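Local atomic coordinates of predicted protein (Acinetobacter sp. RUH2624, PDB entry 4MEA), a protein that catalyses epoxide hydrolysis as a secreted Cif-type virulence factor with the alpha/beta hydrolase fold. Residues 162-167 and 252-257; 136-141 and 244-249; 104-109 and 236-241. All blocks are in the same frame, centred on the assembly; numbering follows the deposited sequence.

In the fold
Contacts 2 and 3 tie the chain between strands 151-157 and 267-272, where enzymes of this family carry their cap, to helix 136-146 and the lead into helix 108-123; contact 1 joins two pieces within that region. Contact 2 is the hub: its centre lies about 9 Å from that of contact 1 and about 8 Å from that of contact 3, whereas the centres of contacts 1 and 3 are about 17 Å apart. Helix 246-258 serves contacts 1 and 2 directly and reaches contact 3 through Ser249 OG and Gln252. Helix 136-146 follows strand 128-133, the junction at which alpha/beta hydrolases generally carry their nucleophile elbow, so contact 2 probably lies nearest the catalytic machinery.

Contact 1. Residues 162-167 and 252-257; sequences PDRAMF and QNEALL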
ATOM      1  N   PRO A 162     -14.397  -2.312 -10.497  1.00 11.29           N
ATOM      2  CA  PRO A 162     -13.504  -1.265 -11.003  1.00 13.40           C
ATOM      3  C   PRO A 162     -14.247  -0.120 -11.695  1.00 15.56           C
ATOM      4  O   PRO A 162     -15.040  -0.339 -12.606  1.00 14.44           O
ATOM      5  CB  PRO A 162     -12.635  -2.020 -12.012  1.00  9.23           C
ATOM      6  CG  PRO A 162     -12.527  -3.393 -11.410  1.00 10.06           C
ATOM      7  CD  PRO A 162     -13.907  -3.663 -10.826  1.00  6.85           C
ATOM      8  N   ASP A 163     -13.995   1.097 -11.236  1.00 12.66           N
ATOM      9  CA  ASP A 163     -14.491   2.290 -11.907  1.00 13.39           C
ATOM     10  C   ASP A 163     -13.578   3.443 -11.509  1.00 12.94           C
ATOM     11  O   ASP A 163     -12.525   3.211 -10.909  1.00  9.19           O
ATOM     12  CB  ASP A 163     -15.991   2.558 -11.623  1.00 13.16           C
ATOM     13  CG  ASP A 163     -16.249   3.220 -10.264  1.00 16.04           C
ATOM     14  OD1 ASP A 163     -15.382   3.170  -9.378  1.00 11.39           O
ATOM     15  OD2 ASP A 163     -17.349   3.787 -10.080  1.00 12.86           O
ATOM     16  N   ARG A 164     -13.962   4.668 -11.860  1.00 10.57           N
ATOM     17  CA  ARG A 164     -13.096   5.832 -11.675  1.00 11.44           C
ATOM     18  C   ARG A 164     -12.731   6.015 -10.205  1.00  9.44           C
ATOM     19  O   ARG A 164     -11.684   6.585  -9.879  1.00 13.21           O
ATOM     20  CB  ARG A 164     -13.791   7.095 -12.198  1.00 10.36           C
ATOM     21  CG  ARG A 164     -15.023   7.447 -11.390  1.00 14.98           C
ATOM     22  CD  ARG A 164     -15.939   8.450 -12.072  1.00 23.73           C
ATOM     23  NE  ARG A 164     -17.083   8.750 -11.211  1.00 26.89           N
ATOM     24  CZ  ARG A 164     -18.149   9.443 -11.591  1.00 35.06           C
ATOM     25  NH1 ARG A 164     -18.224   9.912 -12.831  1.00 34.26           N
ATOM     26  NH2 ARG A 164     -19.144   9.658 -10.732  1.00 32.83           N
ATOM     27  N   ALA A 165     -13.598   5.541  -9.315  1.00  9.08           N
ATOM     28  CA  ALA A 165     -13.370   5.711  -7.880  1.00 10.55           C
ATOM     29  C   ALA A 165     -12.186   4.874  -7.374  1.00 14.57           C
ATOM     30  O   ALA A 165     -11.635   5.132  -6.301  1.00 10.65           O
ATOM     31  CB  ALA A 165     -14.639   5.398  -7.092  1.00 12.76           C
ATOM     32  N   MET A 166     -11.784   3.879  -8.154  1.00 10.52           N
ATOM     33  CA  MET A 166     -10.641   3.053  -7.780  1.00  9.13           C
ATOM     34  C   MET A 166      -9.346   3.862  -7.913  1.00 12.01           C
ATOM     35  O   MET A 166      -8.298   3.476  -7.387  1.00 11.85           O
ATOM     36  CB  MET A 166     -10.609   1.777  -8.634  1.00  8.25           C
ATOM     37  CG  MET A 166      -9.698   0.669  -8.123  1.00 11.99           C
ATOM     38  SD  MET A 166      -9.991  -0.889  -9.013  1.00 15.24           S
ATOM     39  CE  MET A 166     -11.340  -1.585  -8.045  1.00  8.34           C
ATOM     40  N   PHE A 167      -9.427   4.989  -8.620  1.00  6.72           N
ATOM     41  CA  PHE A 167      -8.317   5.927  -8.719  1.00  8.05           C
ATOM     42  C   PHE A 167      -8.351   6.918  -7.555  1.00 11.77           C
ATOM     43  O   PHE A 167      -7.565   7.878  -7.511  1.00  9.39           O
ATOM     44  CB  PHE A 167      -8.385   6.705 -10.037  1.00  7.19           C
ATOM     45  CG  PHE A 167      -8.055   5.880 -11.251  1.00 10.99           C
ATOM     46  CD1 PHE A 167      -7.164   4.827 -11.167  1.00  7.90           C
ATOM     47  CD2 PHE A 167      -8.634   6.167 -12.478  1.00 17.66           C
ATOM     48  CE1 PHE A 167      -6.852   4.062 -12.292  1.00 17.09           C
ATOM     49  CE2 PHE A 167      -8.324   5.413 -13.610  1.00 16.40           C
ATOM     50  CZ  PHE A 167      -7.435   4.361 -13.515  1.00 14.90           C
ATOM     51  N   GLN A 252     -12.385   0.150 -19.228  1.00 20.32           N
ATOM     52  CA  GLN A 252     -13.336  -0.718 -19.896  1.00 14.26           C
ATOM     53  C   GLN A 252     -14.726  -0.599 -19.298  1.00 17.18           C
ATOM     54  O   GLN A 252     -15.711  -0.518 -20.032  1.00 14.82           O
ATOM     55  CB  GLN A 252     -12.851  -2.166 -19.857  1.00  8.28           C
ATOM     56  CG  GLN A 252     -11.599  -2.385 -20.694  1.00  9.74           C
ATOM     57  CD  GLN A 252     -10.915  -3.692 -20.370  1.00 13.10           C
ATOM     58  OE1 GLN A 252     -11.337  -4.420 -19.466  1.00 11.63           O
ATOM     59  NE2 GLN A 252      -9.859  -4.012 -21.120  1.00  9.58           N
ATOM     60  N   ASN A 253     -14.814  -0.594 -17.970  1.00 12.92           N
ATOM     61  CA  ASN A 253     -16.114  -0.506 -17.325  1.00  9.41           C
ATOM     62  C   ASN A 253     -16.740   0.872 -17.483  1.00 10.15           C
ATOM     63  O   ASN A 253     -17.952   0.999 -17.653  1.00 14.98           O
ATOM     64  CB  ASN A 253     -16.034  -0.906 -15.839  1.00  6.74           C
ATOM     65  CG  ASN A 253     -15.788  -2.402 -15.655  1.00 14.18           C
ATOM     66  OD1 ASN A 253     -16.035  -3.197 -16.568  1.00 13.73           O
ATOM     67  ND2 ASN A 253     -15.292  -2.787 -14.481  1.00 10.56           N
ATOM     68  N   GLU A 254     -15.915   1.908 -17.408  1.00 10.87           N
ATOM     69  CA  GLU A 254     -16.414   3.264 -17.593  1.00 13.87           C
ATOM     70  C   GLU A 254     -16.994   3.425 -19.000  1.00 14.67           C
ATOM     71  O   GLU A 254     -18.004   4.106 -19.200  1.00 17.53           O
ATOM     72  CB  GLU A 254     -15.291   4.283 -17.355  1.00 14.02           C
ATOM     73  CG  GLU A 254     -14.890   4.424 -15.884  1.00 17.99           C
ATOM     74  CD  GLU A 254     -15.955   5.122 -15.043  1.00 20.61           C
ATOM     75  OE1 GLU A 254     -16.741   5.915 -15.601  1.00 19.86           O
ATOM     76  OE2 GLU A 254     -16.005   4.885 -13.818  1.00 20.90           O
ATOM     77  N   ALA A 255     -16.352   2.789 -19.974  1.00 11.64           N
ATOM     78  CA  ALA A 255     -16.832   2.845 -21.353  1.00 15.53           C
ATOM     79  C   ALA A 255     -18.196   2.163 -21.478  1.00 16.96           C
ATOM     80  O   ALA A 255     -19.091   2.666 -22.151  1.00 15.24           O
ATOM     81  CB  ALA A 255     -15.812   2.211 -22.308  1.00 15.26           C
ATOM     82  N   LEU A 256     -18.354   1.018 -20.822  1.00 17.19           N
ATOM     83  CA  LEU A 256     -19.638   0.328 -20.808  1.00 15.03           C
ATOM     84  C   LEU A 256     -20.706   1.185 -20.140  1.00 15.27           C
ATOM     85  O   LEU A 256     -21.809   1.321 -20.659  1.00 17.59           O
ATOM     86  CB  LEU A 256     -19.525  -1.032 -20.104  1.00 11.89           C
ATOM     87  CG  LEU A 256     -18.697  -2.100 -20.838  1.00 16.75           C
ATOM     88  CD1 LEU A 256     -18.334  -3.245 -19.906  1.00  9.59           C
ATOM     89  CD2 LEU A 256     -19.444  -2.615 -22.062  1.00 17.14           C
ATOM     90  N   LEU A 257     -20.385   1.769 -18.992  1.00 13.66           N
ATOM     91  CA  LEU A 257     -21.362   2.603 -18.294  1.00 11.35           C
ATOM     92  C   LEU A 257     -21.764   3.809 -19.146  1.00 19.31           C
ATOM     93  O   LEU A 257     -22.922   4.222 -19.133  1.00 19.84           O
ATOM     94  CB  LEU A 257     -20.827   3.073 -16.938  1.00 16.09           C
ATOM     95  CG  LEU A 257     -20.449   1.996 -15.912  1.00 19.26           C
ATOM     96  CD1 LEU A 257     -20.109   2.642 -14.577  1.00 14.97           C
ATOM     97  CD2 LEU A 257     -21.577   0.994 -15.742  1.00 26.16           C
TER
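Glu254, on helix 246-258, reaches across to Asp163 and Arg164 in the loop that leaves strand 151-157, the point at which an alpha/beta hydrolase of this family departs from its central sheet toward the cap. From CB the chain runs to CG, 4.1 Å from Arg164 N, and then bends (chi2 -71°), which turns the carboxylate toward the loop. CD lies 3.8 Å from Arg164 N. At the tip OE2 accepts a hydrogen bond from Arg164 N over 2.8 Å, on its anti side and 31° out of the carboxylate plane. The same oxygen comes within 3.2 Å of Asp163 CB. Its charge is answered by Arg287, which also forms a salt bridge with Asp163 OD2; this shared cation probably makes it tolerable for Asp163 OD2 and Glu254 OE2 to sit 4.1 Å apart. Asp163 turns its other oxygen back on its own chain, in an Asx turn where OD1 takes the N-H of Ala165 from above the carboxylate plane. One helix residue earlier, Asn253 ND2 donates to Pro162 O over 3.1 Å, nearly straight at 164°, with that oxygen lying in the plane of the Asn253 amide.

Contact 2. Residues 136-141 and 244-249; sequences GNTASY and RSHADS
Thr138 and His246 meet through a single short hydrogen bond between side chains of two packed helices. Thr138 OG1 lies 2.8 Å from His246 NE2, and either atom could be the donor. The hydroxyl meets the imidazole at its edge, near the ring plane, and Thr138 CB lies in that plane behind it. With chi1 at -76°, OG1 stands beside the backbone N of Thr138 while CG2 points away from that N; both branches therefore face the histidine, CG2 coming to 3.4 Å from His246 NE2 and to 3.6 Å from His246 CD2. The histidine's own chi1, -94° and off the staggered position, is part of how the ring edge is brought to Thr138 OG1. The imidazole is enclosed further by Tyr243, whose ring stands at about 85° to it, by Met166, and by Tyr172 of the second subunit, which puts this residue at the dimer interface as well as inside the chain.

Helix 136-146 follows strand 128-133 in the central sheet. In alpha/beta hydrolases the sharp turn between this strand and this helix generally carries the nucleophile, so it is probably the nucleophile elbow here. The contact thus joins the helix after that probable elbow to the N-terminal turn of helix 246-258.

Toward Ser249 the fit is looser, although this is where the backbones come closest, with Thr138 CA and Ser249 CA 7.1 Å apart. Thr138 CG2 approaches Ser249 OG only to 4.1 Å, a plain van der Waals touch. The serine hydroxyl is engaged elsewhere: Ser249 OG accepts a hydrogen bond from the backbone N of Ala108, in the first turn of helix 108-123.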
ATOM      1  N   GLY A 136     -13.489 -11.341  -8.400  1.00  7.26           N
ATOM      2  CA  GLY A 136     -14.537 -11.760  -9.316  1.00 11.32           C
ATOM      3  C   GLY A 136     -15.251 -10.531  -9.861  1.00 14.44           C
ATOM      4  O   GLY A 136     -15.678 -10.510 -11.015  1.00  7.19           O
ATOM      5  N   ASN A 137     -15.374  -9.503  -9.019  1.00 10.73           N
ATOM      6  CA  ASN A 137     -16.053  -8.260  -9.394  1.00 12.13           C
ATOM      7  C   ASN A 137     -15.249  -7.468 -10.415  1.00 13.82           C
ATOM      8  O   ASN A 137     -15.801  -6.681 -11.193  1.00 14.67           O
ATOM      9  CB  ASN A 137     -16.303  -7.389  -8.160  1.00  4.93           C
ATOM     10  CG  ASN A 137     -17.252  -8.025  -7.180  1.00 11.70           C
ATOM     11  OD1 ASN A 137     -17.775  -9.113  -7.425  1.00 11.29           O
ATOM     12  ND2 ASN A 137     -17.487  -7.350  -6.052  1.00  9.59           N
ATOM     13  N   THR A 138     -13.937  -7.676 -10.388  1.00 10.08           N
ATOM     14  CA  THR A 138     -13.033  -7.073 -11.357  1.00 10.78           C
ATOM     15  C   THR A 138     -13.062  -7.841 -12.679  1.00 12.85           C
ATOM     16  O   THR A 138     -13.026  -7.248 -13.764  1.00 11.04           O
ATOM     17  CB  THR A 138     -11.590  -7.064 -10.821  1.00  8.85           C
ATOM     18  OG1 THR A 138     -11.459  -6.023  -9.841  1.00 11.69           O
ATOM     19  CG2 THR A 138     -10.596  -6.834 -11.953  1.00  6.86           C
ATOM     20  N   ALA A 139     -13.141  -9.163 -12.577  1.00 14.92           N
ATOM     21  CA  ALA A 139     -13.092 -10.036 -13.745  1.00 10.34           C
ATOM     22  C   ALA A 139     -14.370 -10.015 -14.588  1.00 14.17           C
ATOM     23  O   ALA A 139     -14.341 -10.348 -15.777  1.00 17.01           O
ATOM     24  CB  ALA A 139     -12.789 -11.472 -13.307  1.00  7.48           C
ATOM     25  N   SER A 140     -15.481  -9.611 -13.982  1.00 10.03           N
ATOM     26  CA  SER A 140     -16.793 -10.019 -14.489  1.00 11.30           C
ATOM     27  C   SER A 140     -17.717  -8.942 -15.037  1.00 13.79           C
ATOM     28  O   SER A 140     -18.726  -9.282 -15.651  1.00 12.90           O
ATOM     29  CB  SER A 140     -17.564 -10.784 -13.399  1.00 11.53           C
ATOM     30  OG  SER A 140     -16.839 -11.914 -12.944  1.00 11.76           O
ATOM     31  N   TYR A 141     -17.436  -7.660 -14.825  1.00 12.35           N
ATOM     32  CA  TYR A 141     -18.478  -6.703 -15.210  1.00 12.25           C
ATOM     33  C   TYR A 141     -18.853  -6.720 -16.702  1.00 12.51           C
ATOM     34  O   TYR A 141     -20.043  -6.718 -17.032  1.00 15.21           O
ATOM     35  CB  TYR A 141     -18.267  -5.264 -14.703  1.00 10.79           C
ATOM     36  CG  TYR A 141     -19.522  -4.462 -14.989  1.00  8.63           C
ATOM     37  CD1 TYR A 141     -20.678  -4.655 -14.241  1.00 11.07           C
ATOM     38  CD2 TYR A 141     -19.575  -3.574 -16.062  1.00 11.07           C
ATOM     39  CE1 TYR A 141     -21.856  -3.944 -14.530  1.00 11.03           C
ATOM     40  CE2 TYR A 141     -20.732  -2.871 -16.365  1.00  9.66           C
ATOM     41  CZ  TYR A 141     -21.869  -3.058 -15.601  1.00 16.82           C
ATOM     42  OH  TYR A 141     -23.017  -2.357 -15.916  1.00 15.98           O
ATOM     43  N   ARG A 244      -2.349  -5.034 -11.644  1.00 11.15           N
ATOM     44  CA  ARG A 244      -1.658  -4.280 -12.703  1.00  8.75           C
ATOM     45  C   ARG A 244      -2.642  -3.862 -13.791  1.00 11.10           C
ATOM     46  O   ARG A 244      -2.506  -2.796 -14.406  1.00  9.63           O
ATOM     47  CB  ARG A 244      -0.547  -5.122 -13.351  1.00  7.95           C
ATOM     48  CG  ARG A 244       0.580  -5.490 -12.427  1.00 10.94           C
ATOM     49  CD  ARG A 244       1.721  -6.198 -13.178  1.00 11.80           C
ATOM     50  NE  ARG A 244       1.411  -7.563 -13.611  1.00  8.47           N
ATOM     51  CZ  ARG A 244       1.504  -8.645 -12.839  1.00 13.74           C
ATOM     52  NH1 ARG A 244       1.855  -8.534 -11.562  1.00 10.15           N
ATOM     53  NH2 ARG A 244       1.225  -9.846 -13.339  1.00 11.46           N
ATOM     54  N   SER A 245      -3.633  -4.713 -14.031  1.00 12.23           N
ATOM     55  CA  SER A 245      -4.586  -4.488 -15.107  1.00 14.97           C
ATOM     56  C   SER A 245      -5.785  -3.632 -14.708  1.00 15.56           C
ATOM     57  O   SER A 245      -6.684  -3.426 -15.518  1.00 11.28           O
ATOM     58  CB  SER A 245      -5.096  -5.826 -15.651  1.00 17.07           C
ATOM     59  OG  SER A 245      -4.110  -6.484 -16.424  1.00 12.24           O
ATOM     60  N   HIS A 246      -5.820  -3.149 -13.469  1.00 12.35           N
ATOM     61  CA  HIS A 246      -6.998  -2.410 -12.998  1.00  6.15           C
ATOM     62  C   HIS A 246      -7.264  -1.104 -13.773  1.00 11.00           C
ATOM     63  O   HIS A 246      -8.421  -0.729 -13.986  1.00 12.90           O
ATOM     64  CB  HIS A 246      -6.935  -2.151 -11.484  1.00  6.97           C
ATOM     65  CG  HIS A 246      -7.647  -3.187 -10.656  1.00 12.87           C
ATOM     66  ND1 HIS A 246      -7.247  -3.523  -9.381  1.00 14.10           N
ATOM     67  CD2 HIS A 246      -8.746  -3.937 -10.912  1.00  6.82           C
ATOM     68  CE1 HIS A 246      -8.056  -4.448  -8.893  1.00 16.81           C
ATOM     69  NE2 HIS A 246      -8.979  -4.715  -9.800  1.00  8.41           N
ATOM     70  N   ALA A 247      -6.213  -0.406 -14.195  1.00 10.36           N
ATOM     71  CA  ALA A 247      -6.431   0.839 -14.920  1.00 16.34           C
ATOM     72  C   ALA A 247      -7.163   0.519 -16.222  1.00 21.81           C
ATOM     73  O   ALA A 247      -8.052   1.262 -16.639  1.00 16.17           O
ATOM     74  CB  ALA A 247      -5.120   1.571 -15.184  1.00 11.36           C
ATOM     75  N   ASP A 248      -6.812  -0.610 -16.837  1.00 15.21           N
ATOM     76  CA  ASP A 248      -7.502  -1.083 -18.039  1.00 18.40           C
ATOM     77  C   ASP A 248      -8.958  -1.447 -17.770  1.00 16.66           C
ATOM     78  O   ASP A 248      -9.854  -1.066 -18.524  1.00 17.26           O
ATOM     79  CB  ASP A 248      -6.798  -2.308 -18.615  1.00 21.94           C
ATOM     80  CG  ASP A 248      -5.554  -1.955 -19.392  1.00 25.84           C
ATOM     81  OD1 ASP A 248      -5.365  -0.762 -19.700  1.00 21.12           O
ATOM     82  OD2 ASP A 248      -4.772  -2.879 -19.708  1.00 29.68           O
ATOM     83  N   SER A 249      -9.184  -2.211 -16.703  1.00 12.22           N
ATOM     84  CA  SER A 249     -10.525  -2.640 -16.337  1.00  6.40           C
ATOM     85  C   SER A 249     -11.397  -1.428 -16.054  1.00 14.38           C
ATOM     86  O   SER A 249     -12.585  -1.418 -16.365  1.00 16.54           O
ATOM     87  CB  SER A 249     -10.478  -3.561 -15.104  1.00  9.73           C
ATOM     88  OG  SER A 249      -9.716  -4.740 -15.364  1.00 10.20           O
TER

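Contact 3. Residues 104-109 and 236-241; sequences DDYSAE and LKAAFG
The loop at Tyr106, just after an inverse gamma turn centred on Asp105, runs up against helix 233-244 at Gly241, where the CA atoms of Tyr106 and Gly241 are 5.7 Å apart. Tyr106 carries most of the meeting. Its CG lies beside its own backbone N (chi1 -71°), and from there the ring lies along the helix surface, with Ala238 O 3.9 Å above the ring plane and over its centre. At the far end Tyr106 OH touches Ala238 CB at 3.5 Å, while its polar partner is the backbone N of Ile101. Nearer the root, Gly241 has no side chain, and its CA comes obliquely to 3.6 Å from Tyr106 CD2. In this alpha/beta hydrolase fold, helix 233-244 probably belongs to the cap by its place after strand 151-157, and it meets here the segment leading into core helix 108-123. Ser107 is the N-cap of that helix; its N and OG both donate to Asp105 OD1, the first closing an Asx turn. Asp104 OD1, in the plane of the Tyr106 ring at its edge, forms a salt bridge with Arg244. A water bridges two carbonyls, 2.7 Å from Asp104 O and 3.1 Å from Gly241 O, though other acceptors nearby compete for its protons.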
ATOM      1  N   ASP A 104      -0.444 -11.553 -19.844  1.00 15.45           N
ATOM      2  CA  ASP A 104      -0.605 -10.731 -18.645  1.00 16.25           C
ATOM      3  C   ASP A 104      -1.775  -9.751 -18.743  1.00 13.12           C
ATOM      4  O   ASP A 104      -1.876  -8.817 -17.948  1.00 12.82           O
ATOM      5  CB  ASP A 104       0.690  -9.969 -18.329  1.00 21.15           C
ATOM      6  CG  ASP A 104       0.825  -9.636 -16.852  1.00 27.18           C
ATOM      7  OD1 ASP A 104       0.425 -10.479 -16.016  1.00 18.36           O
ATOM      8  OD2 ASP A 104       1.335  -8.539 -16.529  1.00 28.60           O
ATOM      9  N   ASP A 105      -2.661  -9.962 -19.718  1.00 15.71           N
ATOM     10  CA  ASP A 105      -3.864  -9.137 -19.823  1.00 13.34           C
ATOM     11  C   ASP A 105      -4.975  -9.680 -18.920  1.00 17.48           C
ATOM     12  O   ASP A 105      -5.818 -10.481 -19.348  1.00 10.66           O
ATOM     13  CB  ASP A 105      -4.344  -8.993 -21.276  1.00 17.67           C
ATOM     14  CG  ASP A 105      -5.607  -8.172 -21.381  1.00 18.09           C
ATOM     15  OD1 ASP A 105      -5.930  -7.465 -20.405  1.00 17.03           O
ATOM     16  OD2 ASP A 105      -6.286  -8.228 -22.421  1.00 15.65           O
ATOM     17  N   TYR A 106      -4.942  -9.253 -17.659  1.00 11.79           N
ATOM     18  CA  TYR A 106      -5.959  -9.625 -16.682  1.00 14.46           C
ATOM     19  C   TYR A 106      -6.983  -8.507 -16.528  1.00 13.19           C
ATOM     20  O   TYR A 106      -7.539  -8.304 -15.443  1.00  8.72           O
ATOM     21  CB  TYR A 106      -5.320  -9.944 -15.324  1.00  8.44           C
ATOM     22  CG  TYR A 106      -4.538 -11.245 -15.310  1.00 10.06           C
ATOM     23  CD1 TYR A 106      -5.186 -12.449 -15.108  1.00  7.07           C
ATOM     24  CD2 TYR A 106      -3.159 -11.267 -15.509  1.00 13.66           C
ATOM     25  CE1 TYR A 106      -4.496 -13.646 -15.100  1.00  7.79           C
ATOM     26  CE2 TYR A 106      -2.452 -12.466 -15.487  1.00 11.39           C
ATOM     27  CZ  TYR A 106      -3.138 -13.657 -15.287  1.00 13.25           C
ATOM     28  OH  TYR A 106      -2.484 -14.877 -15.270  1.00 14.31           O
ATOM     29  N   SER A 107      -7.227  -7.773 -17.610  1.00  7.62           N
ATOM     30  CA  SER A 107      -8.292  -6.773 -17.598  1.00  7.51           C
ATOM     31  C   SER A 107      -9.668  -7.434 -17.628  1.00 11.17           C
ATOM     32  O   SER A 107      -9.825  -8.557 -18.124  1.00 16.68           O
ATOM     33  CB  SER A 107      -8.153  -5.795 -18.771  1.00 12.42           C
ATOM     34  OG  SER A 107      -8.443  -6.413 -20.022  1.00 14.79           O
ATOM     35  N   ALA A 108     -10.659  -6.725 -17.096  1.00 10.91           N
ATOM     36  CA  ALA A 108     -12.053  -7.176 -17.077  1.00  8.88           C
ATOM     37  C   ALA A 108     -12.527  -7.744 -18.424  1.00  9.27           C
ATOM     38  O   ALA A 108     -13.122  -8.821 -18.481  1.00 12.40           O
ATOM     39  CB  ALA A 108     -12.955  -6.032 -16.648  1.00  7.63           C
ATOM     40  N   GLU A 109     -12.289  -7.015 -19.505  1.00 10.67           N
ATOM     41  CA  GLU A 109     -12.730  -7.484 -20.822  1.00 12.06           C
ATOM     42  C   GLU A 109     -12.139  -8.844 -21.173  1.00 11.03           C
ATOM     43  O   GLU A 109     -12.852  -9.738 -21.638  1.00 13.22           O
ATOM     44  CB  GLU A 109     -12.381  -6.474 -21.918  1.00 15.35           C
ATOM     45  CG  GLU A 109     -13.198  -5.189 -21.867  1.00 30.28           C
ATOM     46  CD  GLU A 109     -14.620  -5.366 -22.366  1.00 41.15           C
ATOM     47  OE1 GLU A 109     -15.014  -6.511 -22.690  1.00 44.33           O
ATOM     48  OE2 GLU A 109     -15.343  -4.347 -22.441  1.00 40.26           O
ATOM     49  N   LEU A 236       1.036 -16.022  -7.435  1.00  8.92           N
ATOM     50  CA  LEU A 236       1.055 -14.627  -7.004  1.00 13.59           C
ATOM     51  C   LEU A 236       1.182 -13.691  -8.194  1.00 11.39           C
ATOM     52  O   LEU A 236       0.515 -12.661  -8.250  1.00 10.90           O
ATOM     53  CB  LEU A 236       2.195 -14.384  -6.014  1.00  8.55           C
ATOM     54  CG  LEU A 236       1.980 -15.075  -4.667  1.00 10.71           C
ATOM     55  CD1 LEU A 236       3.264 -15.074  -3.859  1.00  5.19           C
ATOM     56  CD2 LEU A 236       0.833 -14.399  -3.890  1.00  8.45           C
ATOM     57  N   LYS A 237       2.025 -14.051  -9.156  1.00  6.47           N
ATOM     58  CA  LYS A 237       2.148 -13.224 -10.360  1.00 15.19           C
ATOM     59  C   LYS A 237       0.785 -13.034 -11.048  1.00 11.51           C
ATOM     60  O   LYS A 237       0.410 -11.918 -11.412  1.00 10.80           O
ATOM     61  CB  LYS A 237       3.159 -13.820 -11.340  1.00 10.77           C
ATOM     62  CG  LYS A 237       3.474 -12.910 -12.529  1.00 12.27           C
ATOM     63  CD  LYS A 237       4.444 -13.581 -13.495  1.00 19.39           C
ATOM     64  CE  LYS A 237       4.872 -12.611 -14.594  1.00 34.69           C
ATOM     65  NZ  LYS A 237       6.048 -13.112 -15.359  1.00 42.86           N
ATOM     66  N   ALA A 238       0.050 -14.130 -11.219  1.00  8.19           N
ATOM     67  CA  ALA A 238      -1.292 -14.075 -11.795  1.00  7.50           C
ATOM     68  C   ALA A 238      -2.234 -13.203 -10.956  1.00  8.21           C
ATOM     69  O   ALA A 238      -2.916 -12.322 -11.482  1.00  7.53           O
ATOM     70  CB  ALA A 238      -1.853 -15.471 -11.922  1.00 13.86           C
ATOM     71  N   ALA A 239      -2.285 -13.461  -9.653  1.00  7.25           N
ATOM     72  CA  ALA A 239      -3.122 -12.656  -8.771  1.00  8.18           C
ATOM     73  C   ALA A 239      -2.847 -11.166  -8.964  1.00  8.38           C
ATOM     74  O   ALA A 239      -3.770 -10.353  -9.082  1.00 10.41           O
ATOM     75  CB  ALA A 239      -2.893 -13.053  -7.314  1.00  9.92           C
ATOM     76  N   PHE A 240      -1.577 -10.796  -8.991  1.00  9.54           N
ATOM     77  CA  PHE A 240      -1.259  -9.376  -9.039  1.00 11.69           C
ATOM     78  C   PHE A 240      -1.384  -8.822 -10.466  1.00  9.63           C
ATOM     79  O   PHE A 240      -1.428  -7.605 -10.673  1.00  8.57           O
ATOM     80  CB  PHE A 240       0.088  -9.083  -8.352  1.00  8.65           C
ATOM     81  CG  PHE A 240       0.140  -9.552  -6.901  1.00 10.72           C
ATOM     82  CD1 PHE A 240      -0.952  -9.375  -6.063  1.00  7.28           C
ATOM     83  CD2 PHE A 240       1.260 -10.199  -6.397  1.00  5.68           C
ATOM     84  CE1 PHE A 240      -0.913  -9.816  -4.736  1.00  9.20           C
ATOM     85  CE2 PHE A 240       1.301 -10.641  -5.079  1.00  8.09           C
ATOM     86  CZ  PHE A 240       0.212 -10.444  -4.246  1.00  9.24           C
ATOM     87  N   GLY A 241      -1.506  -9.709 -11.453  1.00  6.21           N
ATOM     88  CA  GLY A 241      -1.863  -9.249 -12.789  1.00  4.96           C
ATOM     89  C   GLY A 241      -3.212  -8.529 -12.810  1.00  6.87           C
ATOM     90  O   GLY A 241      -3.383  -7.547 -13.537  1.00  6.60           O
TER
HETATM   91  O   HOH W   1      -1.304  -7.327 -15.806  1.00 22.86           O